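Local atomic coordinates of superoxide dismutase (Candida albicans, PDB entry 4GUN), a protein that probably converts superoxide radicals into hydrogen peroxide and molecular oxygen, using a bound manganese ion. Residues T100-G105 with E199-Y204; G105-A110 with G145-V150. The protein carries 2 engineered substitutions. One frame throughout, in Å; residues are numbered along the deposited sequence.

Contact 1 of 2, residues T100-G105 with E199-Y204; sequences TSSALG and EAESRY. With SO4 (sulfate ion), chain R.
Leu104, in the first turn of helix 103-112, lies against Tyr204 and Ala200 of helix 197-205 and shows how one aliphatic side chain can seat two helices on each other. Its CA stands over one face of the Tyr204 ring, 4.1 Å from the centroid and 19° off the normal, a CH-pi contact. From there CB meets Tyr204 CB at 3.7 Å. With CG anti to the backbone N (chi1 173°), the branches divide: CD1 reaches Tyr204 CD2 at 3.7 Å, while CD2 lies against Ala200, 3.6 Å from its CB and as close to its carbonyl C and to Glu201 N. Ile166 of strand 163-170 touches both Leu104 and Ala200, which ties the patch to the sheet.

The opposite character appears at the helix start. Ser102 is the N-cap, its OG accepting from Gly105 N at 3.2 Å. The same hydroxyl is hydrogen-bonded to Asp99 O and lies beside the Glu201 carboxylate without bonding to it; Glu201 OE2 instead accepts a hydrogen bond from Asp99 N. A sulfate, probably from the crystallisation liquor, takes the Ala103 N-H almost straight, N to O2 2.6 Å at 175°. A water accepts from Leu104 N at 2.9 Å and lies within hydrogen-bonding reach of both Glu201 O and sulfate O2. Capping serine and anion together occupy amides of the first turn, where the helix dipole would favour negative charge: a classic capped helix N-terminus, here packed on the C-terminal helix of the iron/manganese superoxide dismutase C-terminal domain.

Contact 2 of 2, residues G105-A110 with G145-V150; sequences GKQIVA and GALDVV
Leu147 of strand 146-153 pushes its CD1 methyl between Gln107 and Ile108 of helix 103-112, and this methyl is central to the apolar part of the contact. It lies 3.8 Å from Ile108 CG1 and 3.8 Å from Gln107 CG, with the leucine and glutamine chains running past each other in opposite directions while the isoleucine is met at a slant. Gln107 CG is equally close to Gly145 O, 3.8 Å away, a carbonyl hydrogen-bonded to Tyr204 OH. Helix and strand segments cross at -70°, their axes 8.8 Å apart at closest approach. Leu104 and Tyr204 add apolar contacts to Leu147, as does Leu118 of helix 115-127 to Ile108.

Toward the amide the fit slackens. A bend at chi2 (70°) turns the Gln107 amide away from an extended course and over Gly145 and Ala146, where NE2 comes only within 4.0 Å of Ala146 CA. The helix face bearing Lys106, Val109 and Ala110 is exposed in the assembly and makes no contact with 145-150. The second subunit also reaches the strand: its Asn143 ND2 bonds to Leu147 O.

No hydrogen bond passes directly between the two segments. The chemistry implies a join made by apolar fit, with Gln107 NE2 and the Leu147 N-H linked through one shared acceptor, Gln111 OE1.

How the contacts relate
The centres of contact 1 and contact 2 lie about 10 Å apart, on the same side of the chain's centre, and both use helix 103-112, with Gly105 common to them. In chain order the segments run 100-105, 105-110, 145-150 and 199-204, so contact 2 falls within the span that contact 1 brackets. One short helix thus packs on both the C-terminal helix 197-205 and strand 146-153, an outer strand of the three-stranded antiparallel sheet. Tyr204 belongs to both neighbourhoods: its CE2 lies 3.7 Å from Leu147 CD2. Together they knit the C-terminal domain away from the manganese site.

Contact 1 of 2, residues T100-G105 with E199-Y204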
loop_
_atom_site.group_PDB
_atom_site.type_symbol
_atom_site.label_atom_id
_atom_site.label_comp_id
_atom_site.label_asym_id
_atom_site.label_seq_id
_atom_site.Cartn_x
_atom_site.Cartn_y
_atom_site.Cartn_z
ATOM N N THR A 100 22.444 -10.807 -29.859
ATOM C CA THR A 100 23.480 -10.321 -28.923
ATOM C C THR A 100 24.211 -9.057 -29.355
ATOM O O THR A 100 24.852 -8.419 -28.516
ATOM C CB THR A 100 24.431 -11.433 -28.500
ATOM O OG1 THR A 100 24.924 -12.083 -29.669
ATOM C CG2 THR A 100 23.778 -12.429 -27.564
ATOM N N SER A 101 24.102 -8.682 -30.657
ATOM C CA SER A 101 24.712 -7.468 -31.211
ATOM C C SER A 101 23.738 -6.280 -31.134
ATOM O O SER A 101 24.169 -5.140 -31.312
ATOM C CB SER A 101 25.183 -7.695 -32.648
ATOM O OG SER A 101 24.081 -7.856 -33.524
ATOM N N SER A 102 22.424 -6.538 -30.868
ATOM C CA SER A 102 21.431 -5.462 -30.709
ATOM C C SER A 102 21.707 -4.750 -29.388
ATOM O O SER A 102 22.331 -5.352 -28.499
ATOM C CB SER A 102 19.996 -6.000 -30.761
ATOM O OG SER A 102 19.622 -6.748 -29.613
ATOM N N ALA A 103 21.264 -3.476 -29.250
ATOM C CA ALA A 103 21.470 -2.695 -28.008
ATOM C C ALA A 103 20.971 -3.432 -26.763
ATOM O O ALA A 103 21.690 -3.492 -25.758
ATOM C CB ALA A 103 20.833 -1.309 -28.125
ATOM N N LEU A 104 19.779 -4.065 -26.848
ATOM C CA LEU A 104 19.222 -4.848 -25.740
ATOM C C LEU A 104 20.080 -6.086 -25.461
ATOM O O LEU A 104 20.411 -6.332 -24.307
ATOM C CB LEU A 104 17.748 -5.262 -26.005
ATOM C CG LEU A 104 17.148 -6.232 -24.964
ATOM C CD1 LEU A 104 17.029 -5.602 -23.580
ATOM C CD2 LEU A 104 15.849 -6.849 -25.440
ATOM N N GLY A 105 20.408 -6.846 -26.513
ATOM C CA GLY A 105 21.216 -8.063 -26.433
ATOM C C GLY A 105 22.584 -7.819 -25.836
ATOM O O GLY A 105 23.069 -8.624 -25.041
ATOM N N GLU A 199 10.322 -7.650 -30.204
ATOM C CA GLU A 199 9.572 -6.512 -29.670
ATOM C C GLU A 199 10.380 -5.873 -28.544
ATOM O O GLU A 199 10.476 -4.653 -28.496
ATOM C CB GLU A 199 8.150 -6.906 -29.187
ATOM C CG GLU A 199 7.333 -5.757 -28.579
ATOM C CD GLU A 199 7.090 -4.522 -29.440
ATOM O OE1 GLU A 199 7.071 -4.660 -30.682
ATOM O OE2 GLU A 199 6.906 -3.420 -28.876
ATOM N N ALA A 200 10.987 -6.703 -27.671
ATOM C CA ALA A 200 11.816 -6.259 -26.559
ATOM C C ALA A 200 13.001 -5.398 -27.070
ATOM O O ALA A 200 13.275 -4.321 -26.521
ATOM C CB ALA A 200 12.309 -7.475 -25.791
ATOM N N GLU A 201 13.677 -5.864 -28.150
ATOM C CA GLU A 201 14.785 -5.155 -28.798
ATOM C C GLU A 201 14.329 -3.767 -29.296
ATOM O O GLU A 201 15.007 -2.766 -29.054
ATOM C CB GLU A 201 15.287 -5.956 -30.012
ATOM C CG GLU A 201 16.055 -7.219 -29.699
ATOM C CD GLU A 201 16.509 -7.970 -30.935
ATOM O OE1 GLU A 201 16.554 -7.369 -32.031
ATOM O OE2 GLU A 201 16.796 -9.178 -30.811
ATOM N N SER A 202 13.186 -3.713 -29.994
ATOM C CA SER A 202 12.628 -2.463 -30.515
ATOM C C SER A 202 12.310 -1.486 -29.365
ATOM O O SER A 202 12.612 -0.295 -29.482
ATOM C CB SER A 202 11.373 -2.747 -31.338
ATOM O OG SER A 202 10.844 -1.549 -31.879
ATOM N N ARG A 203 11.733 -1.993 -28.252
ATOM C CA ARG A 203 11.392 -1.180 -27.080
ATOM C C ARG A 203 12.616 -0.541 -26.442
ATOM O O ARG A 203 12.570 0.639 -26.083
ATOM C CB ARG A 203 10.618 -2.003 -26.054
ATOM C CG ARG A 203 9.200 -2.259 -26.472
ATOM C CD ARG A 203 8.526 -3.185 -25.505
ATOM N NE ARG A 203 7.167 -3.510 -25.930
ATOM C CZ ARG A 203 6.419 -4.450 -25.370
ATOM N NH1 ARG A 203 6.893 -5.176 -24.361
ATOM N NH2 ARG A 203 5.215 -4.711 -25.841
ATOM N N TYR A 204 13.706 -1.306 -26.316
ATOM C CA TYR A 204 14.974 -0.837 -25.759
ATOM C C TYR A 204 15.591 0.308 -26.615
ATOM O O TYR A 204 16.072 1.308 -26.066
ATOM C CB TYR A 204 15.976 -1.998 -25.637
ATOM C CG TYR A 204 17.190 -1.649 -24.801
ATOM C CD1 TYR A 204 18.314 -1.056 -25.379
ATOM C CD2 TYR A 204 17.203 -1.872 -23.430
ATOM C CE1 TYR A 204 19.407 -0.671 -24.606
ATOM C CE2 TYR A 204 18.300 -1.500 -22.648
ATOM C CZ TYR A 204 19.391 -0.888 -23.239
ATOM O OH TYR A 204 20.475 -0.534 -22.471
HETATM S S SO4 R . 19.224 -2.047 -32.424
HETATM O O1 SO4 R . 19.362 -0.636 -32.780
HETATM O O2 SO4 R . 19.910 -2.274 -31.166
HETATM O O3 SO4 R . 17.805 -2.397 -32.297
HETATM O O4 SO4 R . 19.821 -2.896 -33.456
HETATM O O HOH W 1 17.911 -3.183 -28.924
#

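Contact 2 of 2, residues G105-A110 with G145-V150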
loop_
_atom_site.group_PDB
_atom_site.type_symbol
_atom_site.label_atom_id
_atom_site.label_comp_id
_atom_site.label_asym_id
_atom_site.label_seq_id
_atom_site.Cartn_x
_atom_site.Cartn_y
_atom_site.Cartn_z
ATOM N N GLY A 105 20.408 -6.846 -26.513
ATOM C CA GLY A 105 21.216 -8.063 -26.433
ATOM C C GLY A 105 22.584 -7.819 -25.836
ATOM O O GLY A 105 23.069 -8.624 -25.041
ATOM N N LYS A 106 23.197 -6.691 -26.202
ATOM C CA LYS A 106 24.491 -6.234 -25.682
ATOM C C LYS A 106 24.351 -5.918 -24.188
ATOM O O LYS A 106 25.228 -6.285 -23.409
ATOM C CB LYS A 106 24.959 -4.958 -26.423
ATOM C CG LYS A 106 25.809 -5.231 -27.658
ATOM C CD LYS A 106 26.788 -4.085 -27.959
ATOM C CE LYS A 106 26.180 -2.980 -28.786
ATOM N NZ LYS A 106 27.139 -1.867 -29.001
ATOM N N GLN A 107 23.248 -5.257 -23.791
ATOM C CA GLN A 107 23.006 -4.917 -22.381
ATOM C C GLN A 107 22.789 -6.156 -21.501
ATOM O O GLN A 107 23.348 -6.203 -20.411
ATOM C CB GLN A 107 21.890 -3.878 -22.220
ATOM C CG GLN A 107 21.932 -3.142 -20.872
ATOM C CD GLN A 107 23.093 -2.183 -20.715
ATOM O OE1 GLN A 107 23.629 -1.643 -21.688
ATOM N NE2 GLN A 107 23.475 -1.915 -19.477
ATOM N N ILE A 108 22.018 -7.160 -21.992
ATOM C CA ILE A 108 21.755 -8.434 -21.308
ATOM C C ILE A 108 23.083 -9.142 -21.028
ATOM O O ILE A 108 23.307 -9.596 -19.903
ATOM C CB ILE A 108 20.774 -9.340 -22.113
ATOM C CG1 ILE A 108 19.351 -8.705 -22.178
ATOM C CG2 ILE A 108 20.729 -10.793 -21.546
ATOM C CD1 ILE A 108 18.425 -9.328 -23.161
ATOM N N VAL A 109 23.951 -9.224 -22.055
ATOM C CA VAL A 109 25.254 -9.879 -21.974
ATOM C C VAL A 109 26.151 -9.163 -20.962
ATOM O O VAL A 109 26.719 -9.814 -20.076
ATOM C CB VAL A 109 25.908 -10.064 -23.366
ATOM C CG1 VAL A 109 27.380 -10.460 -23.244
ATOM C CG2 VAL A 109 25.135 -11.083 -24.207
ATOM N N ALA A 110 26.216 -7.829 -21.043
ATOM C CA ALA A 110 27.031 -7.031 -20.114
ATOM C C ALA A 110 26.602 -7.221 -18.656
ATOM O O ALA A 110 27.451 -7.450 -17.797
ATOM C CB ALA A 110 26.953 -5.553 -20.490
ATOM N N GLY A 145 21.109 3.389 -19.205
ATOM C CA GLY A 145 20.274 2.405 -19.895
ATOM C C GLY A 145 20.314 1.033 -19.246
ATOM O O GLY A 145 20.150 0.022 -19.935
ATOM N N ALA A 146 20.520 0.980 -17.913
ATOM C CA ALA A 146 20.609 -0.278 -17.163
ATOM C C ALA A 146 19.272 -0.994 -17.048
ATOM O O ALA A 146 18.229 -0.382 -16.814
ATOM C CB ALA A 146 21.180 -0.051 -15.771
ATOM N N LEU A 147 19.336 -2.310 -17.166
ATOM C CA LEU A 147 18.193 -3.183 -17.068
ATOM C C LEU A 147 18.005 -3.586 -15.612
ATOM O O LEU A 147 18.964 -3.622 -14.835
ATOM C CB LEU A 147 18.435 -4.449 -17.910
ATOM C CG LEU A 147 18.529 -4.277 -19.432
ATOM C CD1 LEU A 147 19.055 -5.543 -20.066
ATOM C CD2 LEU A 147 17.164 -3.857 -20.049
ATOM N N ASP A 148 16.753 -3.899 -15.252
ATOM C CA ASP A 148 16.400 -4.392 -13.929
ATOM C C ASP A 148 15.109 -5.172 -14.067
ATOM O O ASP A 148 14.402 -5.002 -15.060
ATOM C CB ASP A 148 16.252 -3.249 -12.912
ATOM C CG ASP A 148 16.231 -3.650 -11.429
ATOM O OD1 ASP A 148 16.827 -4.720 -11.076
ATOM O OD2 ASP A 148 15.660 -2.888 -10.623
ATOM N N VAL A 149 14.833 -6.067 -13.119
ATOM C CA VAL A 149 13.581 -6.827 -13.108
ATOM C C VAL A 149 12.797 -6.275 -11.914
ATOM O O VAL A 149 13.341 -6.235 -10.804
ATOM C CB VAL A 149 13.750 -8.381 -13.038
ATOM C CG1 VAL A 149 12.398 -9.081 -13.228
ATOM C CG2 VAL A 149 14.752 -8.886 -14.084
ATOM N N VAL A 150 11.554 -5.808 -12.154
ATOM C CA VAL A 150 10.666 -5.222 -11.126
ATOM C C VAL A 150 9.280 -5.914 -11.145
ATOM O O VAL A 150 8.907 -6.514 -12.144
ATOM C CB VAL A 150 10.557 -3.664 -11.290
ATOM C CG1 VAL A 150 9.877 -3.284 -12.587
ATOM C CG2 VAL A 150 9.837 -2.998 -10.117
#